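Side-chain contacts in ribonucleotide monophosphatase NagD (PDB 2C4N), which probably removes phosphate from a broad range of nucleotides and other phosphate esters, using magnesium, as a phosphatase of the haloacid dehalogenase superfamily: residues Phe68-Ser71 with Ala72-Thr75; Ala130-Phe133 with Val134-Ala138; Ala161-Glu164 with Lys165-Arg169. All blocks are in the same frame, centred on the assembly; numbering follows the deposited sequence.

Contact 1 of 3, residues Phe68-Ser71 with Ala72-Thr75; sequences FYTS and AMAT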
loop_
_atom_site.group_PDB
_atom_site.type_symbol
_atom_site.label_atom_id
_atom_site.label_comp_id
_atom_site.label_asym_id
_atom_site.label_seq_id
_atom_site.Cartn_x
_atom_site.Cartn_y
_atom_site.Cartn_z
ATOM N N PHE A 68 7.733 -15.166 -31.631
ATOM C CA PHE A 68 7.970 -14.494 -30.355
ATOM C C PHE A 68 7.295 -13.140 -30.196
ATOM O O PHE A 68 7.200 -12.355 -31.138
ATOM C CB PHE A 68 9.475 -14.335 -30.098
ATOM C CG PHE A 68 10.194 -15.636 -29.947
ATOM C CD1 PHE A 68 10.863 -16.211 -31.027
ATOM C CD2 PHE A 68 10.143 -16.328 -28.739
ATOM C CE1 PHE A 68 11.466 -17.464 -30.903
ATOM C CE2 PHE A 68 10.742 -17.576 -28.609
ATOM C CZ PHE A 68 11.404 -18.145 -29.694
ATOM N N TYR A 69 6.817 -12.877 -28.984
ATOM C CA TYR A 69 6.177 -11.605 -28.675
ATOM C C TYR A 69 6.591 -11.246 -27.255
ATOM O O TYR A 69 6.256 -11.953 -26.305
ATOM C CB TYR A 69 4.651 -11.727 -28.772
ATOM C CG TYR A 69 3.946 -10.402 -28.940
ATOM C CD1 TYR A 69 4.300 -9.532 -29.973
ATOM C CD2 TYR A 69 2.923 -10.014 -28.073
ATOM C CE1 TYR A 69 3.653 -8.305 -30.142
ATOM C CE2 TYR A 69 2.269 -8.791 -28.231
ATOM C CZ TYR A 69 2.638 -7.941 -29.266
ATOM O OH TYR A 69 1.996 -6.731 -29.428
ATOM N N THR A 70 7.342 -10.160 -27.115
ATOM C CA THR A 70 7.815 -9.721 -25.810
ATOM C C THR A 70 7.081 -8.462 -25.372
ATOM O O THR A 70 6.371 -7.839 -26.162
ATOM C CB THR A 70 9.309 -9.376 -25.854
ATOM O OG1 THR A 70 9.482 -8.152 -26.577
ATOM C CG2 THR A 70 10.094 -10.480 -26.556
ATOM N N SER A 71 7.269 -8.083 -24.112
ATOM C CA SER A 71 6.631 -6.882 -23.591
ATOM C C SER A 71 7.176 -5.640 -24.290
ATOM O O SER A 71 6.546 -4.588 -24.253
ATOM C CB SER A 71 6.849 -6.763 -22.078
ATOM O OG SER A 71 8.224 -6.721 -21.756
ATOM N N ALA A 72 8.345 -5.758 -24.919
ATOM C CA ALA A 72 8.939 -4.622 -25.627
ATOM C C ALA A 72 8.199 -4.424 -26.943
ATOM O O ALA A 72 7.877 -3.305 -27.332
ATOM C CB ALA A 72 10.436 -4.861 -25.881
ATOM N N MET A 73 7.932 -5.529 -27.626
ATOM C CA MET A 73 7.196 -5.494 -28.884
ATOM C C MET A 73 5.779 -5.004 -28.619
ATOM O O MET A 73 5.242 -4.191 -29.364
ATOM C CB MET A 73 7.157 -6.895 -29.500
ATOM C CG MET A 73 8.533 -7.456 -29.829
ATOM S SD MET A 73 8.425 -9.147 -30.409
ATOM C CE MET A 73 10.157 -9.574 -30.617
ATOM N N ALA A 74 5.181 -5.514 -27.547
ATOM C CA ALA A 74 3.825 -5.136 -27.164
ATOM C C ALA A 74 3.750 -3.657 -26.823
ATOM O O ALA A 74 2.776 -2.984 -27.158
ATOM C CB ALA A 74 3.359 -5.980 -25.974
ATOM N N THR A 75 4.786 -3.146 -26.164
ATOM C CA THR A 75 4.827 -1.730 -25.801
ATOM C C THR A 75 4.915 -0.876 -27.065
ATOM O O THR A 75 4.252 0.152 -27.178
ATOM C CB THR A 75 6.030 -1.423 -24.889
ATOM O OG1 THR A 75 5.868 -2.108 -23.640
ATOM C CG2 THR A 75 6.145 0.077 -24.642
#

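Contact 2 of 3, residues Ala130-Phe133 with Val134-Ala138; sequences AAYF and VANGA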
loop_
_atom_site.group_PDB
_atom_site.type_symbol
_atom_site.label_atom_id
_atom_site.label_comp_id
_atom_site.label_asym_id
_atom_site.label_seq_id
_atom_site.Cartn_x
_atom_site.Cartn_y
_atom_site.Cartn_z
ATOM N N ALA A 130 13.136 10.859 -15.326
ATOM C CA ALA A 130 11.865 10.162 -15.495
ATOM C C ALA A 130 10.840 10.696 -14.501
ATOM O O ALA A 130 9.699 10.971 -14.860
ATOM C CB ALA A 130 12.061 8.653 -15.296
ATOM N N ALA A 131 11.261 10.860 -13.249
ATOM C CA ALA A 131 10.366 11.363 -12.212
ATOM C C ALA A 131 9.920 12.789 -12.536
ATOM O O ALA A 131 8.752 13.135 -12.371
ATOM C CB ALA A 131 11.063 11.323 -10.850
ATOM N N TYR A 132 10.859 13.605 -12.999
ATOM C CA TYR A 132 10.566 14.988 -13.363
ATOM C C TYR A 132 9.517 15.053 -14.475
ATOM O O TYR A 132 8.546 15.805 -14.378
ATOM C CB TYR A 132 11.847 15.681 -13.825
ATOM C CG TYR A 132 11.626 17.067 -14.387
ATOM C CD1 TYR A 132 11.442 18.164 -13.547
ATOM C CD2 TYR A 132 11.590 17.277 -15.764
ATOM C CE1 TYR A 132 11.228 19.442 -14.066
ATOM C CE2 TYR A 132 11.375 18.548 -16.293
ATOM C CZ TYR A 132 11.196 19.624 -15.440
ATOM O OH TYR A 132 10.988 20.879 -15.965
ATOM N N PHE A 133 9.713 14.269 -15.532
ATOM C CA PHE A 133 8.766 14.264 -16.645
ATOM C C PHE A 133 7.389 13.728 -16.256
ATOM O O PHE A 133 6.362 14.290 -16.642
ATOM C CB PHE A 133 9.319 13.452 -17.820
ATOM C CG PHE A 133 10.542 14.057 -18.455
ATOM C CD1 PHE A 133 10.553 15.398 -18.834
ATOM C CD2 PHE A 133 11.680 13.286 -18.686
ATOM C CE1 PHE A 133 11.682 15.963 -19.433
ATOM C CE2 PHE A 133 12.815 13.841 -19.285
ATOM C CZ PHE A 133 12.813 15.184 -19.659
ATOM N N VAL A 134 7.360 12.639 -15.499
ATOM C CA VAL A 134 6.088 12.059 -15.082
ATOM C C VAL A 134 5.355 13.038 -14.180
ATOM O O VAL A 134 4.153 13.250 -14.329
ATOM C CB VAL A 134 6.299 10.713 -14.341
ATOM C CG1 VAL A 134 4.978 10.213 -13.757
ATOM C CG2 VAL A 134 6.852 9.677 -15.311
ATOM N N ALA A 135 6.085 13.645 -13.254
ATOM C CA ALA A 135 5.485 14.606 -12.346
ATOM C C ALA A 135 4.911 15.789 -13.116
ATOM O O ALA A 135 3.938 16.405 -12.682
ATOM C CB ALA A 135 6.517 15.088 -11.346
ATOM N N ASN A 136 5.526 16.121 -14.227
ATOM C CA ASN A 136 5.073 17.161 -15.104
ATOM C C ASN A 136 4.075 16.798 -16.176
ATOM O O ASN A 136 3.846 17.550 -17.072
ATOM C CB ASN A 136 6.224 18.000 -15.642
ATOM C CG ASN A 136 6.788 18.928 -14.608
ATOM O OD1 ASN A 136 6.229 19.982 -14.379
ATOM N ND2 ASN A 136 7.870 18.574 -14.019
ATOM N N GLY A 137 3.452 15.649 -16.038
ATOM C CA GLY A 137 2.445 15.230 -16.998
ATOM C C GLY A 137 2.758 14.272 -18.132
ATOM O O GLY A 137 1.873 13.974 -18.938
ATOM N N ALA A 138 3.985 13.779 -18.221
ATOM C CA ALA A 138 4.307 12.853 -19.299
ATOM C C ALA A 138 3.538 11.548 -19.108
ATOM O O ALA A 138 3.296 11.124 -17.974
ATOM C CB ALA A 138 5.801 12.582 -19.315
#

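Contact 3 of 3, residues Ala161-Glu164 with Lys165-Arg169; sequences AGIE and KISGR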
loop_
_atom_site.group_PDB
_atom_site.type_symbol
_atom_site.label_atom_id
_atom_site.label_comp_id
_atom_site.label_asym_id
_atom_site.label_seq_id
_atom_site.Cartn_x
_atom_site.Cartn_y
_atom_site.Cartn_z
ATOM N N ALA A 161 9.869 1.756 -9.346
ATOM C CA ALA A 161 9.660 2.057 -7.933
ATOM C C ALA A 161 10.106 3.455 -7.488
ATOM O O ALA A 161 9.333 4.188 -6.862
ATOM C CB ALA A 161 10.337 0.986 -7.077
ATOM N N GLY A 162 11.346 3.821 -7.803
ATOM C CA GLY A 162 11.847 5.132 -7.424
ATOM C C GLY A 162 11.127 6.261 -8.139
ATOM O O GLY A 162 10.847 7.306 -7.553
ATOM N N ILE A 163 10.827 6.049 -9.417
ATOM C CA ILE A 163 10.127 7.049 -10.215
ATOM C C ILE A 163 8.723 7.286 -9.664
ATOM O O ILE A 163 8.270 8.427 -9.570
ATOM C CB ILE A 163 10.038 6.602 -11.695
ATOM C CG1 ILE A 163 11.455 6.455 -12.268
ATOM C CG2 ILE A 163 9.235 7.611 -12.507
ATOM C CD1 ILE A 163 11.528 5.650 -13.558
ATOM N N GLU A 164 8.040 6.207 -9.294
ATOM C CA GLU A 164 6.690 6.300 -8.735
ATOM C C GLU A 164 6.714 7.020 -7.387
ATOM O O GLU A 164 5.858 7.856 -7.100
ATOM C CB GLU A 164 6.092 4.900 -8.531
ATOM C CG GLU A 164 6.005 4.058 -9.788
ATOM C CD GLU A 164 5.449 2.673 -9.530
ATOM O OE1 GLU A 164 4.249 2.554 -9.213
ATOM O OE2 GLU A 164 6.213 1.695 -9.639
ATOM N N LYS A 165 7.701 6.682 -6.565
ATOM C CA LYS A 165 7.853 7.273 -5.233
ATOM C C LYS A 165 8.010 8.793 -5.290
ATOM O O LYS A 165 7.380 9.525 -4.526
ATOM C CB LYS A 165 9.077 6.668 -4.539
ATOM C CG LYS A 165 8.874 6.320 -3.075
ATOM C CD LYS A 165 7.793 5.262 -2.934
ATOM C CE LYS A 165 8.076 4.316 -1.778
ATOM N NZ LYS A 165 7.203 3.104 -1.818
ATOM N N ILE A 166 8.851 9.257 -6.208
ATOM C CA ILE A 166 9.111 10.684 -6.366
ATOM C C ILE A 166 7.955 11.437 -7.018
ATOM O O ILE A 166 7.555 12.500 -6.543
ATOM C CB ILE A 166 10.386 10.922 -7.215
ATOM C CG1 ILE A 166 11.597 10.300 -6.516
ATOM C CG2 ILE A 166 10.608 12.425 -7.433
ATOM C CD1 ILE A 166 12.861 10.288 -7.356
ATOM N N SER A 167 7.411 10.882 -8.097
ATOM C CA SER A 167 6.328 11.536 -8.826
ATOM C C SER A 167 4.942 11.342 -8.232
ATOM O O SER A 167 4.043 12.148 -8.474
ATOM C CB SER A 167 6.304 11.051 -10.278
ATOM O OG SER A 167 5.924 9.686 -10.345
ATOM N N GLY A 168 4.765 10.270 -7.469
ATOM C CA GLY A 168 3.468 9.996 -6.883
ATOM C C GLY A 168 2.509 9.408 -7.902
ATOM O O GLY A 168 1.300 9.375 -7.676
ATOM N N ARG A 169 3.045 8.943 -9.030
ATOM C CA ARG A 169 2.218 8.354 -10.074
ATOM C C ARG A 169 2.689 6.957 -10.455
ATOM O O ARG A 169 3.870 6.634 -10.345
ATOM C CB ARG A 169 2.219 9.249 -11.316
ATOM C CG ARG A 169 1.584 10.614 -11.111
ATOM C CD ARG A 169 1.674 11.421 -12.391
ATOM N NE ARG A 169 0.933 10.777 -13.471
ATOM C CZ ARG A 169 1.202 10.930 -14.763
ATOM N NH1 ARG A 169 2.202 11.707 -15.154
ATOM N NH2 ARG A 169 0.460 10.306 -15.668
HETATM O O HOH W 1 7.070 2.313 -4.990
#

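Contact 1 of 3, residues Phe68-Ser71 with Ala72-Thr75
Met73 lies back along the end of strand 68-70, and its side chain can be followed from the first turn of helix 71-80 to Phe68. Met73 CB starts beside the Tyr69 ring, 3.8 Å from Tyr69 CE1, approaching it obliquely. Met73 CG, anti to the carbonyl carbon (chi1 -61°), passes beside the threonine hydroxyl, 3.5 Å from Thr70 OG1. From there the extended chain brings SD back to the strand, where Phe68 O is 3.5 Å from Met73 SD; the sulfur also makes an oblique Met-aromatic contact with the Tyr69 ring. Met73 CE ends 4.2 Å from Thr70 CG2. Thr70 and Met73 form a capping box at the helix N-terminus: Met73 N donates to Thr70 OG1 at 3.2 Å in a nearly straight bond, and Thr70 N returns a weak hydrogen bond to Met73 SD. Ala72 N adds a weak bond to the same hydroxyl. This strand-to-helix turn of the HAD core lies near Thr42, a probable substrate-binding residue. The outer end of the Tyr69 ring reaches Ala74, with Tyr69 CE2 3.8 Å from Ala74 CB, while Tyr69 OH is hydrogen-bonded to Asp77. Ser71 O accepts twice from Thr75, through N and, at 2.6 Å, through OG1.

Contact 2 of 3, residues Ala130-Phe133 with Val134-Ala138
Phe133 meets the chain beyond its helix through its backbone and the root of its side chain: Phe133 O accepts from Ala138 N at 2.9 Å, and Phe133 CB lies 3.9 Å from Ala138 CB. With CG anti to the carbonyl carbon (chi1 -66°), the ring extends from that root to Pro111 and Val114 of strand 105-116 and meets Tyr88. The bond to Ala138 and a second, from Gly137 N to Val134 O, make a Schellman motif that ends helix 124-135, with Gly137 at positive phi as its C-prime residue. Val134 turns CG2 over the preceding turn, 3.2 Å from Ala130 O, the carbonyl that receives Val134 N. Asn136 ND2 bonds Tyr132 O at 2.9 Å, with that oxygen close to the amide plane, while Asn136 N reaches the same oxygen from the opposite face of the carbonyl. The same ND2 sits 3.5 Å above one face of the Tyr132 ring, offset toward the rim, with ring and amide planes 52° apart. Phe152 of the second subunit packs on Tyr132, Ala135 and Asn136. At this C-terminus the Schellman N-H groups thus serve Phe133 O and Val134 O, Arg169 NH1 bonds Val134 O and Ala138 O as well, and the asparagine amide doubles the grip on Tyr132 O, which implies that the chain can leave for strand 139-142 with the last turn still bonded.

Contact 3 of 3, residues Ala161-Glu164 with Lys165-Arg169
Ile163 O is gripped twice by Ser167: the backbone N donates at 3.0 Å and the hydroxyl OG at 2.8 Å, the two arriving from opposite faces of the carbonyl plane. The hydroxyl can turn back to this carbonyl because it stands between its own backbone N and carbonyl carbon (chi1 68°). In the same position Ser167 OG accepts from Arg169 N at 3.3 Å, an ST turn across Gly168, whose phi is positive. An alanine here removes the hydroxyl, and the exit from the helix would probably be held less firmly, with Ile163 O down to one donor and Arg169 N without this acceptor. The turn closes helix 156-167 of a beta-alpha-beta unit and sends the chain toward strand 172-173. Gly168 N donates to Glu164 O at 2.7 Å, and Arg169 O comes back over the base of the glutamate, 3.3 Å from Glu164 CA in a CH···O contact and 3.4 Å from Glu164 CG. That carbonyl is buried without a hydrogen-bonding partner in the model. Ile166, on another side of the helix, lays CG1 3.3 Å from Gly162 O, the carbonyl to which its own N is bonded, and packs on Met127 and Ala131 of helix 124-135. The kinked chain of Lys165 brings NZ to a water 3.3 Å away, which accepts from it and in turn gives a weak bond to Ala161 O.

Overall arrangement
The three contacts follow in series along the chain. Contact 1 joins strand 68-70, an outermost strand of the six-stranded parallel sheet that carries the magnesium site, to helix 71-80. Contacts 2 and 3 belong to the second parallel sheet, as the C-terminal ends of the successive crossover helices 124-135 and 156-167. Their centres are about 24 Å from that of contact 1 but only about 9 Å from each other. They touch directly: Arg169 NH1 probably hydrogen-bonds Val134 O and Ala138 O, and Ala130 packs on Ile163. Both also touch a second subunit in the crystal assembly, whereas contact 1 lies nearer the residues thought to bind substrate.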